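FAD synthase (PDB 3GLV) probably catalyses the transfer of the AMP portion of ATP to FMN, yielding the coenzyme FAD and diphosphate. Local coordinates at residues 12-17 / 58-63; 20-25 / 32-37; 26-31 / 116-121. All blocks are in the same frame, centred on the assembly; numbering follows the deposited sequence.

Contact 1 (12-17 / 58-63); sequences DILHLG and ALISEL
Leu14 and Ile60 mark the nearest approach of the two backbones, with CA atoms 8.3 Å apart, where the loop entering helix 16-26 passes helix 53-60 and the type I beta turn from Ile60 to Leu63. On the 12-17 side, Leu14 alone makes the contact. Its CB is aimed at the other segment, and a chi1 of -81° turns the fork away from its own carbonyl carbon, carrying both methyls across. Leu14 CD1 lies against the flank of Leu59, 3.8 Å from Leu59 CG, and the two leucines lie alongside one another, heading opposite ways. The other branch serves a different neighbour: Leu14 CD2 meets Ile60 CD1 at 3.9 Å. The CB of Ile60 is not aimed at Leu14, but its long branch brings CD1 near, while Leu63 CD2 closes the group more loosely, 4.4 Å from Leu14 CD1. A forked leucine suits this buried place because its two methyls can fill two directions at once. Directly after Leu14 comes the HIGH-type motif of the nucleotidyltransferases, here His15-Leu16-Gly17-His18, which probably binds ATP. His15 is the N-cap of helix 16-26: its ND1 accepts, in the ring plane, a weak and strongly bent bond from Gly17 N (3.0 Å, 124° at the hydrogen), and its ring stacks on that of His18. Gly17, having no side chain, leaves room for this ring. Leu59 also touches Ile19 of the second subunit, and Glu62 forms a salt bridge with Lys23 of that subunit.

Contact 2 (20-25 / 32-37); sequences HYLKES and LVVVVA
Leu22 and Ser25 on helix 16-26 face Leu32 and Val34 on the strand that follows it. The axes of segments 20-25 and 32-36 come within 9.5 Å and run roughly antiparallel (146°), as expected for the helix and second strand of a beta-alpha-beta unit, here strand 4-9, helix 16-26 and strand 31-36.

The contacts across the interface are mostly apolar, with one methyl set against a backbone carbonyl oxygen. Leu22 lays CD2 against Val34 CG2 at 3.8 Å, the two side chains crossing at about a right angle. Leu32, with CG anti to the backbone N (chi1 180°), splits its branches along the helix: Leu32 CD1 rests on Ser25 CB at 3.9 Å, and Leu32 CD2 lies 3.5 Å from Leu22 O. The small Ser25 fits where the short connection brings helix and strand nearest, 7.2 Å between the CA atoms of Ser25 and Leu32, whereas beta-branched Val34 suits an extended chain and offers a compact methyl to the helix.

Polar bonds stay within each element or go to other parts of the fold. Ser25 N donates to Tyr21 O in the helix, at 3.0 Å. Tyr21 OH bonds to Thr8 N and Thr90 O, tying the helix to the sheet, while the backbones of Leu32 and Val34 pair with Arg68 and that of Val33 with Val5 and Ala7.

Phe11, a probable ATP-binding residue, packs on Val34, so this layer extends to the probable ATP site. Between these two segments it is van der Waals packing that acts, with no hydrogen bond to fix the register.

Contact 3 (26-31 / 116-121); sequences KKLGDE and VRISKY
Leu28 and Val116 point at each other tip to tip, with Leu28 CD1 only 3.6 Å from Val116 CG1. The pair joins the turn after helix 16-26 to strand 114-117, an edge strand, within this chain, of the five-stranded parallel sheet in the Rossmann-like fold of the nucleotidyltransferases. The main chains keep their distance, 9.1 Å between the CA atoms of Leu28 and Val116, and the side chains bridge it.

Leu28 sits in a type I beta turn from Lys26 to Gly29, closed by Gly29 N bonding to Lys26 O at 3.1 Å. Its CB faces the strand, chi1 (-64°) sends the branch onward in that direction, and CD1 is the methyl that makes the contact. Val116 answers with the branch anti to its own backbone N (chi1 170°). Being beta-branched, it fits an extended strand and presents a methyl close to the backbone.

Ile118 starts off to one side and reaches the turn through CD1, the end of its ethyl branch. Leu28 and Ile118 both touch Thr90 of strand 88-91, and Ile118 also packs on His20, Glu24 and Ser25 of helix 16-26. Further along the segment, Tyr121 is a probable ATP-binding residue whose ring meets that of His20. The same methyl serves both partners of the turn, for Leu28 CD1 also lies 4.1 Å from Ile118 CD1.

Contacts 1 and 2 are buried and share helix 16-26: Leu22 CD1 of contact 2 reaches Ile60 CD1 of contact 1 at 3.6 Å, merging them into one hydrophobic region. Contact 3 is only partly buried, at the turn after this helix and an outer strand of the sheet. All three lack hydrogen bonds between their segments and rest mainly on aliphatic packing, but their surroundings differ. Contact 1 borders the second subunit and carries most of the HIGH-type motif, strand 32-36 in contact 2 is itself part of the sheet, and contact 3 is flanked by solvent-facing residues such as Lys27 and Ser119. His20 of contact 2 probably bonds through NE2 to Ser119 O of contact 3, while Tyr121 touches Leu16 and Gly17 at the probable ATP site.

Contact 1 (12-17 / 58-63)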
loop_
_atom_site.group_PDB
_atom_site.type_symbol
_atom_site.label_atom_id
_atom_site.label_comp_id
_atom_site.label_asym_id
_atom_site.label_seq_id
_atom_site.Cartn_x
_atom_site.Cartn_y
_atom_site.Cartn_z
ATOM N N ASP A 12 -0.746 8.634 7.090
ATOM C CA ASP A 12 0.256 8.237 8.089
ATOM C C ASP A 12 0.326 6.705 8.206
ATOM O O ASP A 12 1.359 6.080 7.864
ATOM C CB ASP A 12 -0.031 8.899 9.434
ATOM C CG ASP A 12 1.092 8.754 10.413
ATOM O OD1 ASP A 12 2.292 8.605 10.006
ATOM O OD2 ASP A 12 0.756 8.844 11.626
ATOM N N ILE A 13 -0.758 6.108 8.655
ATOM C CA ILE A 13 -0.861 4.651 8.705
ATOM C C ILE A 13 -1.853 4.243 7.649
ATOM O O ILE A 13 -3.048 4.592 7.782
ATOM C CB ILE A 13 -1.363 4.143 10.057
ATOM C CG1 ILE A 13 -0.471 4.626 11.192
ATOM C CG2 ILE A 13 -1.473 2.548 10.075
ATOM C CD1 ILE A 13 0.952 4.197 11.004
ATOM N N LEU A 14 -1.395 3.523 6.619
ATOM C CA LEU A 14 -2.307 3.197 5.494
ATOM C C LEU A 14 -3.396 2.264 5.956
ATOM O O LEU A 14 -3.141 1.283 6.695
ATOM C CB LEU A 14 -1.592 2.575 4.281
ATOM C CG LEU A 14 -0.861 3.471 3.285
ATOM C CD1 LEU A 14 -0.199 2.725 2.152
ATOM C CD2 LEU A 14 -1.868 4.535 2.735
ATOM N N HIS A 15 -4.615 2.561 5.539
ATOM C CA HIS A 15 -5.722 1.684 5.813
ATOM C C HIS A 15 -6.739 1.679 4.662
ATOM O O HIS A 15 -6.562 2.394 3.691
ATOM C CB HIS A 15 -6.346 2.063 7.106
ATOM C CG HIS A 15 -6.860 3.450 7.152
ATOM N ND1 HIS A 15 -7.881 3.897 6.337
ATOM C CD2 HIS A 15 -6.497 4.511 7.919
ATOM C CE1 HIS A 15 -8.148 5.161 6.617
ATOM N NE2 HIS A 15 -7.314 5.564 7.565
ATOM N N LEU A 16 -7.787 0.862 4.776
ATOM C CA LEU A 16 -8.681 0.636 3.653
ATOM C C LEU A 16 -9.558 1.862 3.322
ATOM O O LEU A 16 -10.102 1.972 2.209
ATOM C CB LEU A 16 -9.528 -0.637 3.844
ATOM C CG LEU A 16 -8.739 -1.944 3.590
ATOM C CD1 LEU A 16 -9.526 -3.171 3.920
ATOM C CD2 LEU A 16 -8.237 -2.050 2.149
ATOM N N GLY A 17 -9.699 2.769 4.275
ATOM C CA GLY A 17 -10.343 4.078 4.013
ATOM C C GLY A 17 -9.561 4.906 3.004
ATOM O O GLY A 17 -10.133 5.536 2.089
ATOM N N ALA A 58 6.717 7.955 -0.111
ATOM C CA ALA A 58 7.254 6.733 -0.749
ATOM C C ALA A 58 6.276 5.557 -0.673
ATOM O O ALA A 58 6.093 4.818 -1.651
ATOM C CB ALA A 58 8.594 6.354 -0.126
ATOM N N LEU A 59 5.636 5.368 0.484
ATOM C CA LEU A 59 4.689 4.282 0.599
ATOM C C LEU A 59 3.498 4.520 -0.301
ATOM O O LEU A 59 3.129 3.618 -1.060
ATOM C CB LEU A 59 4.235 4.059 2.044
ATOM C CG LEU A 59 3.596 2.746 2.388
ATOM C CD1 LEU A 59 4.395 1.467 1.943
ATOM C CD2 LEU A 59 3.269 2.713 3.914
ATOM N N ILE A 60 2.910 5.710 -0.260
ATOM C CA ILE A 60 1.761 6.036 -1.162
ATOM C C ILE A 60 2.089 5.744 -2.651
ATOM O O ILE A 60 1.260 5.258 -3.406
ATOM C CB ILE A 60 1.333 7.526 -0.979
ATOM C CG1 ILE A 60 0.277 7.631 0.110
ATOM C CG2 ILE A 60 0.766 8.143 -2.268
ATOM C CD1 ILE A 60 -1.008 6.891 -0.239
ATOM N N SER A 61 3.336 5.997 -3.048
ATOM C CA SER A 61 3.795 5.808 -4.429
ATOM C C SER A 61 3.792 4.325 -4.838
ATOM O O SER A 61 3.950 4.001 -6.028
ATOM C CB SER A 61 5.246 6.317 -4.574
ATOM O OG SER A 61 5.176 7.731 -4.424
ATOM N N GLU A 62 3.682 3.429 -3.870
ATOM C CA GLU A 62 3.763 2.000 -4.168
ATOM C C GLU A 62 2.408 1.411 -4.478
ATOM O O GLU A 62 2.332 0.208 -4.792
ATOM C CB GLU A 62 4.443 1.239 -3.005
ATOM C CG GLU A 62 5.956 1.588 -2.845
ATOM C CD GLU A 62 6.817 1.070 -3.964
ATOM O OE1 GLU A 62 6.427 0.064 -4.604
ATOM O OE2 GLU A 62 7.927 1.628 -4.161
ATOM N N LEU A 63 1.343 2.210 -4.376
ATOM C CA LEU A 63 -0.002 1.723 -4.680
ATOM C C LEU A 63 -0.341 1.677 -6.153
ATOM O O LEU A 63 -0.095 2.639 -6.910
ATOM C CB LEU A 63 -1.061 2.557 -3.984
ATOM C CG LEU A 63 -0.929 2.589 -2.459
ATOM C CD1 LEU A 63 -1.846 3.679 -1.920
ATOM C CD2 LEU A 63 -1.212 1.198 -1.881
#

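Contact 2 (20-25 / 32-37)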
loop_
_atom_site.group_PDB
_atom_site.type_symbol
_atom_site.label_atom_id
_atom_site.label_comp_id
_atom_site.label_asym_id
_atom_site.label_seq_id
_atom_site.Cartn_x
_atom_site.Cartn_y
_atom_site.Cartn_z
ATOM N N HIS A 20 -9.996 3.252 -0.341
ATOM C CA HIS A 20 -11.283 3.572 -1.021
ATOM C C HIS A 20 -11.184 5.007 -1.609
ATOM O O HIS A 20 -11.587 5.229 -2.741
ATOM C CB HIS A 20 -12.441 3.453 -0.083
ATOM C CG HIS A 20 -13.759 3.966 -0.604
ATOM N ND1 HIS A 20 -14.607 3.188 -1.378
ATOM C CD2 HIS A 20 -14.452 5.103 -0.315
ATOM C CE1 HIS A 20 -15.722 3.872 -1.617
ATOM N NE2 HIS A 20 -15.663 5.032 -0.975
ATOM N N TYR A 21 -10.634 5.954 -0.883
ATOM C CA TYR A 21 -10.498 7.314 -1.382
ATOM C C TYR A 21 -9.666 7.377 -2.644
ATOM O O TYR A 21 -10.096 7.918 -3.606
ATOM C CB TYR A 21 -9.931 8.239 -0.301
ATOM C CG TYR A 21 -9.579 9.662 -0.719
ATOM C CD1 TYR A 21 -10.517 10.522 -1.196
ATOM C CD2 TYR A 21 -8.310 10.127 -0.582
ATOM C CE1 TYR A 21 -10.190 11.783 -1.532
ATOM C CE2 TYR A 21 -7.975 11.378 -0.919
ATOM C CZ TYR A 21 -8.908 12.204 -1.393
ATOM O OH TYR A 21 -8.531 13.446 -1.718
ATOM N N LEU A 22 -8.487 6.784 -2.611
ATOM C CA LEU A 22 -7.599 6.773 -3.736
ATOM C C LEU A 22 -8.173 5.999 -4.941
ATOM O O LEU A 22 -8.206 6.503 -6.009
ATOM C CB LEU A 22 -6.231 6.253 -3.326
ATOM C CG LEU A 22 -5.487 7.071 -2.280
ATOM C CD1 LEU A 22 -4.094 6.553 -2.004
ATOM C CD2 LEU A 22 -5.440 8.502 -2.705
ATOM N N LYS A 23 -8.654 4.790 -4.728
ATOM C CA LYS A 23 -9.198 3.968 -5.784
ATOM C C LYS A 23 -10.370 4.607 -6.473
ATOM O O LYS A 23 -10.475 4.551 -7.729
ATOM C CB LYS A 23 -9.548 2.585 -5.282
ATOM C CG LYS A 23 -10.103 1.680 -6.317
ATOM C CD LYS A 23 -10.315 0.203 -5.797
ATOM C CE LYS A 23 -8.982 -0.520 -5.500
ATOM N NZ LYS A 23 -9.316 -1.955 -5.269
ATOM N N GLU A 24 -11.266 5.215 -5.694
ATOM C CA GLU A 24 -12.443 5.836 -6.307
ATOM C C GLU A 24 -12.000 7.117 -7.037
ATOM O O GLU A 24 -12.538 7.429 -8.068
ATOM C CB GLU A 24 -13.528 6.130 -5.289
ATOM C CG GLU A 24 -14.152 4.891 -4.661
ATOM C CD GLU A 24 -14.748 3.947 -5.689
ATOM O OE1 GLU A 24 -15.760 4.299 -6.305
ATOM O OE2 GLU A 24 -14.201 2.856 -5.876
ATOM N N SER A 25 -10.965 7.815 -6.525
ATOM C CA SER A 25 -10.491 8.989 -7.197
ATOM C C SER A 25 -9.940 8.588 -8.558
ATOM O O SER A 25 -10.209 9.260 -9.533
ATOM C CB SER A 25 -9.462 9.760 -6.379
ATOM O OG SER A 25 -10.019 10.211 -5.141
ATOM N N LEU A 32 -3.879 9.639 -11.541
ATOM C CA LEU A 32 -4.024 10.061 -10.160
ATOM C C LEU A 32 -2.716 10.600 -9.598
ATOM O O LEU A 32 -1.710 9.884 -9.574
ATOM C CB LEU A 32 -4.558 8.920 -9.307
ATOM C CG LEU A 32 -4.756 9.252 -7.819
ATOM C CD1 LEU A 32 -5.816 10.334 -7.616
ATOM C CD2 LEU A 32 -5.160 7.981 -7.041
ATOM N N VAL A 33 -2.749 11.903 -9.220
ATOM C CA VAL A 33 -1.670 12.582 -8.504
ATOM C C VAL A 33 -2.123 12.691 -7.083
ATOM O O VAL A 33 -3.230 13.232 -6.761
ATOM C CB VAL A 33 -1.322 13.998 -9.121
ATOM C CG1 VAL A 33 -0.200 14.694 -8.339
ATOM C CG2 VAL A 33 -0.946 13.923 -10.656
ATOM N N VAL A 34 -1.301 12.181 -6.180
ATOM C CA VAL A 34 -1.605 12.329 -4.750
ATOM C C VAL A 34 -0.694 13.323 -4.101
ATOM O O VAL A 34 0.590 13.256 -4.265
ATOM C CB VAL A 34 -1.543 10.954 -4.000
ATOM C CG1 VAL A 34 -1.839 11.150 -2.499
ATOM C CG2 VAL A 34 -2.481 9.926 -4.654
ATOM N N VAL A 35 -1.287 14.267 -3.370
ATOM C CA VAL A 35 -0.466 15.262 -2.676
ATOM C C VAL A 35 -0.445 14.946 -1.179
ATOM O O VAL A 35 -1.480 14.941 -0.502
ATOM C CB VAL A 35 -0.998 16.705 -2.906
ATOM C CG1 VAL A 35 -0.157 17.780 -2.125
ATOM C CG2 VAL A 35 -1.109 17.009 -4.416
ATOM N N VAL A 36 0.743 14.639 -0.699
ATOM C CA VAL A 36 0.980 14.110 0.642
ATOM C C VAL A 36 1.428 15.261 1.566
ATOM O O VAL A 36 2.405 15.965 1.249
ATOM C CB VAL A 36 2.092 13.013 0.596
ATOM C CG1 VAL A 36 2.458 12.528 2.024
ATOM C CG2 VAL A 36 1.655 11.860 -0.265
ATOM N N ALA A 37 0.741 15.461 2.691
ATOM C CA ALA A 37 1.039 16.590 3.591
ATOM C C ALA A 37 2.457 16.501 4.169
ATOM O O ALA A 37 2.899 15.430 4.568
ATOM C CB ALA A 37 0.021 16.639 4.715
#

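Contact 3 (26-31 / 116-121)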
loop_
_atom_site.group_PDB
_atom_site.type_symbol
_atom_site.label_atom_id
_atom_site.label_comp_id
_atom_site.label_asym_id
_atom_site.label_seq_id
_atom_site.Cartn_x
_atom_site.Cartn_y
_atom_site.Cartn_z
ATOM N N LYS A 26 -9.161 7.493 -8.618
ATOM C CA LYS A 26 -8.540 7.046 -9.866
ATOM C C LYS A 26 -9.603 6.728 -10.909
ATOM O O LYS A 26 -9.459 7.043 -12.087
ATOM C CB LYS A 26 -7.642 5.861 -9.627
ATOM C CG LYS A 26 -7.025 5.219 -10.901
ATOM C CD LYS A 26 -6.189 6.170 -11.727
ATOM C CE LYS A 26 -5.478 5.433 -12.877
ATOM N NZ LYS A 26 -4.096 5.094 -12.579
ATOM N N LYS A 27 -10.719 6.168 -10.454
ATOM C CA LYS A 27 -11.793 5.786 -11.360
ATOM C C LYS A 27 -12.307 6.989 -12.144
ATOM O O LYS A 27 -12.965 6.793 -13.172
ATOM C CB LYS A 27 -12.975 5.166 -10.618
ATOM C CG LYS A 27 -12.714 3.758 -10.164
ATOM C CD LYS A 27 -13.907 3.170 -9.456
ATOM C CE LYS A 27 -13.591 1.752 -9.033
ATOM N NZ LYS A 27 -14.578 1.274 -8.009
ATOM N N LEU A 28 -12.084 8.207 -11.651
ATOM C CA LEU A 28 -12.719 9.366 -12.279
ATOM C C LEU A 28 -11.881 9.918 -13.457
ATOM O O LEU A 28 -12.325 10.815 -14.175
ATOM C CB LEU A 28 -13.006 10.477 -11.250
ATOM C CG LEU A 28 -13.978 10.287 -10.075
ATOM C CD1 LEU A 28 -13.713 11.382 -9.003
ATOM C CD2 LEU A 28 -15.453 10.246 -10.497
ATOM N N GLY A 29 -10.669 9.413 -13.653
ATOM C CA GLY A 29 -9.833 9.931 -14.712
ATOM C C GLY A 29 -8.795 8.934 -15.186
ATOM O O GLY A 29 -9.012 7.723 -15.123
ATOM N N ASP A 30 -7.657 9.458 -15.645
ATOM C CA ASP A 30 -6.603 8.642 -16.245
ATOM C C ASP A 30 -5.302 8.691 -15.522
ATOM O O ASP A 30 -4.465 7.801 -15.666
ATOM C CB ASP A 30 -6.367 9.194 -17.660
ATOM C CG ASP A 30 -7.592 9.073 -18.514
ATOM O OD1 ASP A 30 -7.938 7.914 -18.796
ATOM O OD2 ASP A 30 -8.219 10.105 -18.860
ATOM N N GLU A 31 -5.073 9.769 -14.783
ATOM C CA GLU A 31 -3.880 9.916 -13.984
ATOM C C GLU A 31 -4.305 10.372 -12.570
ATOM O O GLU A 31 -4.990 11.340 -12.427
ATOM C CB GLU A 31 -2.979 10.959 -14.628
ATOM C CG GLU A 31 -1.668 11.212 -13.920
ATOM C CD GLU A 31 -0.988 12.467 -14.373
ATOM O OE1 GLU A 31 -1.679 13.411 -14.772
ATOM O OE2 GLU A 31 0.240 12.547 -14.266
ATOM N N VAL A 116 -14.979 16.939 -6.722
ATOM C CA VAL A 116 -15.847 15.761 -6.546
ATOM C C VAL A 116 -15.704 15.155 -5.158
ATOM O O VAL A 116 -14.594 14.849 -4.711
ATOM C CB VAL A 116 -15.554 14.730 -7.638
ATOM C CG1 VAL A 116 -16.245 13.352 -7.392
ATOM C CG2 VAL A 116 -15.993 15.288 -8.988
ATOM N N ARG A 117 -16.818 15.001 -4.434
ATOM C CA ARG A 117 -16.760 14.252 -3.181
ATOM C C ARG A 117 -16.825 12.737 -3.471
ATOM O O ARG A 117 -17.675 12.282 -4.245
ATOM C CB ARG A 117 -17.874 14.677 -2.228
ATOM C CG ARG A 117 -17.596 15.998 -1.522
ATOM C CD ARG A 117 -18.705 16.456 -0.512
ATOM N NE ARG A 117 -20.033 16.458 -1.111
ATOM C CZ ARG A 117 -20.965 15.516 -0.964
ATOM N NH1 ARG A 117 -20.792 14.454 -0.181
ATOM N NH2 ARG A 117 -22.115 15.646 -1.612
ATOM N N ILE A 118 -15.915 11.969 -2.857
ATOM C CA ILE A 118 -15.933 10.518 -2.940
ATOM C C ILE A 118 -16.971 9.891 -2.028
ATOM O O ILE A 118 -17.256 10.430 -0.980
ATOM C CB ILE A 118 -14.577 9.946 -2.598
ATOM C CG1 ILE A 118 -13.552 10.535 -3.577
ATOM C CG2 ILE A 118 -14.613 8.366 -2.553
ATOM C CD1 ILE A 118 -13.853 10.286 -5.093
ATOM N N SER A 119 -17.533 8.761 -2.431
ATOM C CA SER A 119 -18.580 8.064 -1.637
ATOM C C SER A 119 -18.072 7.661 -0.262
ATOM O O SER A 119 -16.869 7.454 -0.073
ATOM C CB SER A 119 -19.055 6.792 -2.329
ATOM O OG SER A 119 -17.986 5.874 -2.489
ATOM N N LYS A 120 -18.990 7.551 0.688
ATOM C CA LYS A 120 -18.624 7.170 2.064
ATOM C C LYS A 120 -18.057 5.748 2.066
ATOM O O LYS A 120 -18.607 4.886 1.405
ATOM C CB LYS A 120 -19.861 7.295 2.971
ATOM C CG LYS A 120 -19.584 6.978 4.446
ATOM C CD LYS A 120 -20.677 7.504 5.396
ATOM C CE LYS A 120 -21.981 6.726 5.315
ATOM N NZ LYS A 120 -22.925 7.103 6.442
ATOM N N TYR A 121 -16.920 5.508 2.702
ATOM C CA TYR A 121 -16.397 4.142 2.783
ATOM C C TYR A 121 -17.232 3.299 3.802
ATOM O O TYR A 121 -17.719 3.833 4.765
ATOM C CB TYR A 121 -14.903 4.128 3.172
ATOM C CG TYR A 121 -14.393 2.727 3.371
ATOM C CD1 TYR A 121 -14.568 1.782 2.385
ATOM C CD2 TYR A 121 -13.797 2.321 4.562
ATOM C CE1 TYR A 121 -14.142 0.466 2.547
ATOM C CE2 TYR A 121 -13.359 0.982 4.750
ATOM C CZ TYR A 121 -13.541 0.060 3.735
ATOM O OH TYR A 121 -13.161 -1.285 3.849
#